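Local coordinates for protein Nrps/pks (Streptomyces albus, PDB 4OPE) that probably catalyses decarboxylative Claisen condensations that extend the growing chain, as a ketosynthase domain of the AT-less type I oxazolomycin synthase, at residues 30-35 and 370-375; 416-421 and 430-435. All blocks are in the same frame, centred on the assembly; numbering follows the deposited sequence.

Contact 1: 30-35 and 370-375; sequences NLREGR and HQELVP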
loop_
_atom_site.group_PDB
_atom_site.type_symbol
_atom_site.label_atom_id
_atom_site.label_comp_id
_atom_site.label_asym_id
_atom_site.label_seq_id
_atom_site.Cartn_x
_atom_site.Cartn_y
_atom_site.Cartn_z
ATOM N N ASN A 30 -26.507 -9.029 -14.391
ATOM C CA ASN A 30 -26.169 -7.854 -15.193
ATOM C C ASN A 30 -25.131 -8.141 -16.245
ATOM O O ASN A 30 -25.262 -7.701 -17.369
ATOM C CB ASN A 30 -25.659 -6.741 -14.317
ATOM C CG ASN A 30 -26.718 -6.183 -13.402
ATOM O OD1 ASN A 30 -27.894 -6.589 -13.459
ATOM N ND2 ASN A 30 -26.306 -5.242 -12.531
ATOM N N LEU A 31 -24.070 -8.849 -15.879
ATOM C CA LEU A 31 -23.069 -9.280 -16.869
ATOM C C LEU A 31 -23.724 -10.150 -17.894
ATOM O O LEU A 31 -23.458 -10.016 -19.057
ATOM C CB LEU A 31 -21.966 -10.121 -16.223
ATOM C CG LEU A 31 -21.088 -9.366 -15.233
ATOM C CD1 LEU A 31 -20.397 -10.313 -14.265
ATOM C CD2 LEU A 31 -20.063 -8.519 -15.958
ATOM N N ARG A 32 -24.552 -11.077 -17.456
ATOM C CA ARG A 32 -25.140 -12.076 -18.362
ATOM C C ARG A 32 -26.027 -11.413 -19.411
ATOM O O ARG A 32 -25.964 -11.763 -20.542
ATOM C CB ARG A 32 -25.970 -13.137 -17.590
ATOM C CG ARG A 32 -25.700 -14.566 -18.071
ATOM C CD ARG A 32 -26.567 -15.627 -17.421
ATOM N NE ARG A 32 -27.823 -15.773 -18.140
ATOM C CZ ARG A 32 -28.113 -16.707 -19.050
ATOM N NH1 ARG A 32 -29.304 -16.681 -19.623
ATOM N NH2 ARG A 32 -27.250 -17.659 -19.403
ATOM N N GLU A 33 -26.814 -10.429 -19.010
ATOM C CA GLU A 33 -27.730 -9.730 -19.903
ATOM C C GLU A 33 -27.072 -8.606 -20.720
ATOM O O GLU A 33 -27.734 -7.980 -21.568
ATOM C CB GLU A 33 -28.864 -9.129 -19.084
ATOM C CG GLU A 33 -29.790 -10.166 -18.435
ATOM C CD GLU A 33 -30.606 -9.620 -17.249
ATOM O OE1 GLU A 33 -30.913 -8.383 -17.220
ATOM O OE2 GLU A 33 -30.924 -10.453 -16.343
ATOM N N GLY A 34 -25.789 -8.341 -20.478
ATOM C CA GLY A 34 -25.109 -7.256 -21.150
ATOM C C GLY A 34 -25.682 -5.917 -20.719
ATOM O O GLY A 34 -25.914 -5.045 -21.553
ATOM N N ARG A 35 -25.892 -5.733 -19.422
ATOM C CA ARG A 35 -26.524 -4.533 -18.942
ATOM C C ARG A 35 -25.583 -3.367 -18.826
ATOM O O ARG A 35 -24.486 -3.475 -18.314
ATOM C CB ARG A 35 -27.145 -4.783 -17.593
ATOM C CG ARG A 35 -27.823 -3.572 -16.966
ATOM C CD ARG A 35 -28.467 -4.043 -15.669
ATOM N NE ARG A 35 -29.384 -3.071 -15.121
ATOM C CZ ARG A 35 -29.954 -3.140 -13.925
ATOM N NH1 ARG A 35 -29.693 -4.160 -13.118
ATOM N NH2 ARG A 35 -30.780 -2.170 -13.523
ATOM N N HIS A 370 -20.373 -20.394 -13.843
ATOM C CA HIS A 370 -21.460 -20.643 -14.753
ATOM C C HIS A 370 -21.008 -21.102 -16.141
ATOM O O HIS A 370 -21.823 -21.396 -16.971
ATOM C CB HIS A 370 -22.298 -19.378 -14.905
ATOM C CG HIS A 370 -22.837 -18.859 -13.622
ATOM N ND1 HIS A 370 -23.859 -19.481 -12.945
ATOM C CD2 HIS A 370 -22.517 -17.767 -12.898
ATOM C CE1 HIS A 370 -24.133 -18.806 -11.843
ATOM N NE2 HIS A 370 -23.338 -17.755 -11.794
ATOM N N GLN A 371 -19.720 -21.158 -16.398
ATOM C CA GLN A 371 -19.220 -21.702 -17.658
ATOM C C GLN A 371 -19.803 -20.993 -18.875
ATOM O O GLN A 371 -20.179 -21.617 -19.871
ATOM C CB GLN A 371 -19.477 -23.188 -17.725
ATOM C CG GLN A 371 -18.809 -23.943 -16.606
ATOM C CD GLN A 371 -19.064 -25.431 -16.680
ATOM O OE1 GLN A 371 -20.106 -25.873 -17.132
ATOM N NE2 GLN A 371 -18.110 -26.206 -16.238
ATOM N N GLU A 372 -19.831 -19.674 -18.783
ATOM C CA GLU A 372 -20.349 -18.829 -19.819
ATOM C C GLU A 372 -19.419 -17.674 -19.993
ATOM O O GLU A 372 -18.786 -17.245 -19.052
ATOM C CB GLU A 372 -21.747 -18.295 -19.465
ATOM C CG GLU A 372 -22.817 -19.346 -19.522
ATOM C CD GLU A 372 -24.219 -18.800 -19.310
ATOM O OE1 GLU A 372 -24.463 -18.000 -18.392
ATOM O OE2 GLU A 372 -25.129 -19.201 -20.070
ATOM N N LEU A 373 -19.357 -17.178 -21.222
ATOM C CA LEU A 373 -18.688 -15.921 -21.528
ATOM C C LEU A 373 -19.729 -14.888 -21.808
ATOM O O LEU A 373 -20.581 -15.086 -22.659
ATOM C CB LEU A 373 -17.789 -16.035 -22.740
ATOM C CG LEU A 373 -16.743 -17.113 -22.578
ATOM C CD1 LEU A 373 -16.139 -17.390 -23.935
ATOM C CD2 LEU A 373 -15.700 -16.718 -21.557
ATOM N N VAL A 374 -19.629 -13.764 -21.104
ATOM C CA VAL A 374 -20.637 -12.719 -21.186
ATOM C C VAL A 374 -20.248 -11.625 -22.172
ATOM O O VAL A 374 -19.081 -11.466 -22.479
ATOM C CB VAL A 374 -20.862 -12.115 -19.822
ATOM C CG1 VAL A 374 -21.238 -13.213 -18.838
ATOM C CG2 VAL A 374 -19.614 -11.367 -19.360
ATOM N N PRO A 375 -21.241 -10.873 -22.673
ATOM C CA PRO A 375 -21.009 -9.746 -23.558
ATOM C C PRO A 375 -20.130 -8.664 -22.953
ATOM O O PRO A 375 -20.350 -8.233 -21.805
ATOM C CB PRO A 375 -22.395 -9.123 -23.734
ATOM C CG PRO A 375 -23.364 -10.051 -23.169
ATOM C CD PRO A 375 -22.642 -10.953 -22.228
HETATM O O HOH W 1 -22.017 -7.561 -19.784
#
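Arg32 and Glu372 form a salt bridge at the surface. One nitrogen of Arg32 serves both carboxylate oxygens: Arg32 NH2 lies 2.7 Å from Glu372 OE2 and 3.0 Å from Glu372 OE1. The bond to OE1 is nearly straight, 170° at the hydrogen, and reaches that oxygen's syn lone pair. OE1 also lies in the plane of the guanidinium. The guanidinium and carboxylate planes are themselves nearly coplanar, 15° apart, and the carboxylate sits at the edge of the guanidinium. A bend in the Arg32 chain at chi3 (87°) brings NH2 round, although the residue's CB points away from 370-375. Glu372 reaches out with its chain extended beyond CG.

Beside this pair, the end of helix 24-33 rests on Val374 and Pro375. Leu31 CB is about equally far from both methyls of Val374, 4.1 Å from CG1. Leu31 O lies 3.4 Å from Val374 CB and also touches Pro375 CD. The proline ring packs against the turn, with Pro375 CG 3.9 Å from Gly34 CA. The positive phi of Gly34 favours glycine. A water lies within hydrogen-bonding reach of Leu31 O and Pro375 O.

Further out, Gly34 closes the helix in a Schellman motif. Its N bonds back to Leu31 O, and Arg35 N to Asn30 O. Arg35 NH1 adds a bond to Asn30 OD1, from above the carbonyl plane. On the other side, Gln367 of helix 356-370 accepts from Val374 N. Trp28 touches Glu372 and Val374 and stacks on His370.

The contact thus joins the C-terminal end of helix 24-33 to strand 372-373 and the residues after it, within the ketosynthase fold. The carboxylate probably offsets the arginine's charge, while the water may give Leu31 O a polar partner besides Gly34 N.

Contact 2: 416-421 and 430-435; sequences TAAISA and HVILEE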
loop_
_atom_site.group_PDB
_atom_site.type_symbol
_atom_site.label_atom_id
_atom_site.label_comp_id
_atom_site.label_asym_id
_atom_site.label_seq_id
_atom_site.Cartn_x
_atom_site.Cartn_y
_atom_site.Cartn_z
ATOM N N THR A 416 -9.069 -21.637 -18.246
ATOM C CA THR A 416 -8.095 -20.661 -17.726
ATOM C C THR A 416 -8.423 -19.229 -18.169
ATOM O O THR A 416 -9.070 -18.997 -19.197
ATOM C CB THR A 416 -6.641 -20.949 -18.158
ATOM O OG1 THR A 416 -6.567 -20.876 -19.573
ATOM C CG2 THR A 416 -6.203 -22.318 -17.748
ATOM N N ALA A 417 -7.987 -18.270 -17.373
ATOM C CA ALA A 417 -8.200 -16.914 -17.723
ATOM C C ALA A 417 -7.077 -16.069 -17.196
ATOM O O ALA A 417 -6.377 -16.415 -16.226
ATOM C CB ALA A 417 -9.519 -16.422 -17.184
ATOM N N ALA A 418 -6.911 -14.950 -17.872
ATOM C CA ALA A 418 -5.887 -14.024 -17.523
ATOM C C ALA A 418 -6.519 -12.657 -17.419
ATOM O O ALA A 418 -7.383 -12.319 -18.206
ATOM C CB ALA A 418 -4.812 -14.049 -18.599
ATOM N N ILE A 419 -6.054 -11.874 -16.460
ATOM C CA ILE A 419 -6.652 -10.576 -16.137
ATOM C C ILE A 419 -5.575 -9.538 -15.989
ATOM O O ILE A 419 -4.624 -9.754 -15.245
ATOM C CB ILE A 419 -7.380 -10.643 -14.793
ATOM C CG1 ILE A 419 -8.242 -11.897 -14.800
ATOM C CG2 ILE A 419 -8.183 -9.352 -14.559
ATOM C CD1 ILE A 419 -9.032 -12.109 -13.528
ATOM N N SER A 420 -5.776 -8.409 -16.672
ATOM C CA SER A 420 -4.847 -7.277 -16.662
ATOM C C SER A 420 -5.432 -6.042 -15.980
ATOM O O SER A 420 -6.607 -5.748 -16.083
ATOM C CB SER A 420 -4.501 -6.848 -18.078
ATOM O OG SER A 420 -3.659 -7.767 -18.752
ATOM N N ALA A 421 -4.560 -5.309 -15.311
ATOM C CA ALA A 421 -4.874 -4.021 -14.804
ATOM C C ALA A 421 -3.619 -3.141 -14.842
ATOM O O ALA A 421 -2.587 -3.483 -14.250
ATOM C CB ALA A 421 -5.388 -4.160 -13.397
ATOM N N HIS A 430 -0.792 -8.284 -13.523
ATOM C CA HIS A 430 -1.435 -9.348 -14.304
ATOM C C HIS A 430 -1.629 -10.582 -13.443
ATOM O O HIS A 430 -0.730 -10.919 -12.656
ATOM C CB HIS A 430 -0.563 -9.719 -15.491
ATOM C CG HIS A 430 -1.267 -10.498 -16.546
ATOM N ND1 HIS A 430 -2.120 -9.905 -17.464
ATOM C CD2 HIS A 430 -1.219 -11.820 -16.864
ATOM C CE1 HIS A 430 -2.596 -10.837 -18.283
ATOM N NE2 HIS A 430 -2.062 -12.005 -17.946
ATOM N N VAL A 431 -2.772 -11.257 -13.611
ATOM C CA VAL A 431 -3.018 -12.536 -12.943
ATOM C C VAL A 431 -3.656 -13.618 -13.827
ATOM O O VAL A 431 -4.550 -13.363 -14.614
ATOM C CB VAL A 431 -3.787 -12.364 -11.606
ATOM C CG1 VAL A 431 -4.972 -11.467 -11.756
ATOM C CG2 VAL A 431 -4.277 -13.691 -11.065
ATOM N N ILE A 432 -3.124 -14.842 -13.699
ATOM C CA ILE A 432 -3.616 -16.024 -14.384
ATOM C C ILE A 432 -4.375 -16.915 -13.402
ATOM O O ILE A 432 -3.826 -17.308 -12.356
ATOM C CB ILE A 432 -2.459 -16.872 -14.925
ATOM C CG1 ILE A 432 -1.383 -16.018 -15.612
ATOM C CG2 ILE A 432 -2.966 -17.860 -15.929
ATOM C CD1 ILE A 432 -1.711 -15.517 -16.997
ATOM N N LEU A 433 -5.625 -17.234 -13.738
ATOM C CA LEU A 433 -6.450 -18.132 -12.936
ATOM C C LEU A 433 -6.847 -19.420 -13.660
ATOM O O LEU A 433 -6.889 -19.495 -14.892
ATOM C CB LEU A 433 -7.714 -17.421 -12.497
ATOM C CG LEU A 433 -7.481 -16.146 -11.705
ATOM C CD1 LEU A 433 -8.806 -15.560 -11.284
ATOM C CD2 LEU A 433 -6.656 -16.376 -10.457
ATOM N N GLU A 434 -7.130 -20.455 -12.885
ATOM C CA GLU A 434 -7.577 -21.711 -13.448
ATOM C C GLU A 434 -8.777 -22.149 -12.662
ATOM O O GLU A 434 -8.790 -22.095 -11.436
ATOM C CB GLU A 434 -6.461 -22.748 -13.371
ATOM C CG GLU A 434 -6.734 -24.058 -14.084
ATOM C CD GLU A 434 -5.580 -25.058 -13.959
ATOM O OE1 GLU A 434 -5.294 -25.771 -14.944
ATOM O OE2 GLU A 434 -4.941 -25.142 -12.891
ATOM N N GLU A 435 -9.794 -22.565 -13.400
ATOM C CA GLU A 435 -10.999 -23.180 -12.868
ATOM C C GLU A 435 -10.634 -24.381 -12.026
ATOM O O GLU A 435 -9.628 -25.019 -12.310
ATOM C CB GLU A 435 -11.836 -23.641 -14.045
ATOM C CG GLU A 435 -13.106 -24.372 -13.705
ATOM C CD GLU A 435 -13.787 -24.951 -14.933
ATOM O OE1 GLU A 435 -13.095 -25.160 -15.964
ATOM O OE2 GLU A 435 -15.025 -25.230 -14.850
#
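With CG anti to the backbone N (chi1 -164°), His430 swings its ring across to strand 416-421. The OG of Ser420, set beside its own backbone N (chi1 -72°), meets the ring at its edge and in its plane. Ser420 OG and His430 ND1 are hydrogen-bonded at 2.9 Å; either may donate. Ile419 O lies over one ring face, and His430 NE2 comes within 3.5 Å of Ala418 CB. Replacing His430 by the small side chain of an alanine would probably leave Ser420 OG without this bond and open a gap beside Ala418. Leu290, Ile291 and Ala294 of helix 284-298 also pack on the ring.

Ile432 CD1 touches Ala418 CB on this same face. On the opposite face, Ile419 CB meets Val431 CG1 at 4.0 Å, and Ile419 CD1 meets Leu433 CD1. Helix 356-370 covers Ile419 and Leu433 there.

Two antiparallel hydrogen-bonded pairs hold the backbones. Ala417 and Leu433 exchange bonds, the shorter being Leu433 N to Ala417 O at 2.7 Å. Ile419 and Val431 do the same, Ile419 N donating to Val431 O at 2.8 Å. At the far end, Glu434 reaches Arg266 in a salt bridge, while Thr416 OG1 bonds to Asp304 and Gly306.

This is a beta hairpin in a mixed sheet between helices 356-370 and 284-298, consistent with the layered alpha-beta-alpha-beta-alpha thiolase fold of ketosynthases.

Overall arrangement
From the N terminus, the chain runs through strand 9-17 into helix 24-33, whose end forms the first half of contact 1. The loop closed there is long: 334 residues, including many strands of the mixed sheet, pass before 370-375 returns from helix 356-370. Contact 2 follows in series, neither nested in contact 1 nor crossing it. It closes a short hairpin, with eight residues between its segments. Contact 1 is at the surface and ties an early helix to strand 372-373 and the residues just after it, whereas contact 2 is buried in the sheet. Their centres are about 18 Å apart. Helix 356-370 packs on both, and Gln371 touches Glu435 where they meet.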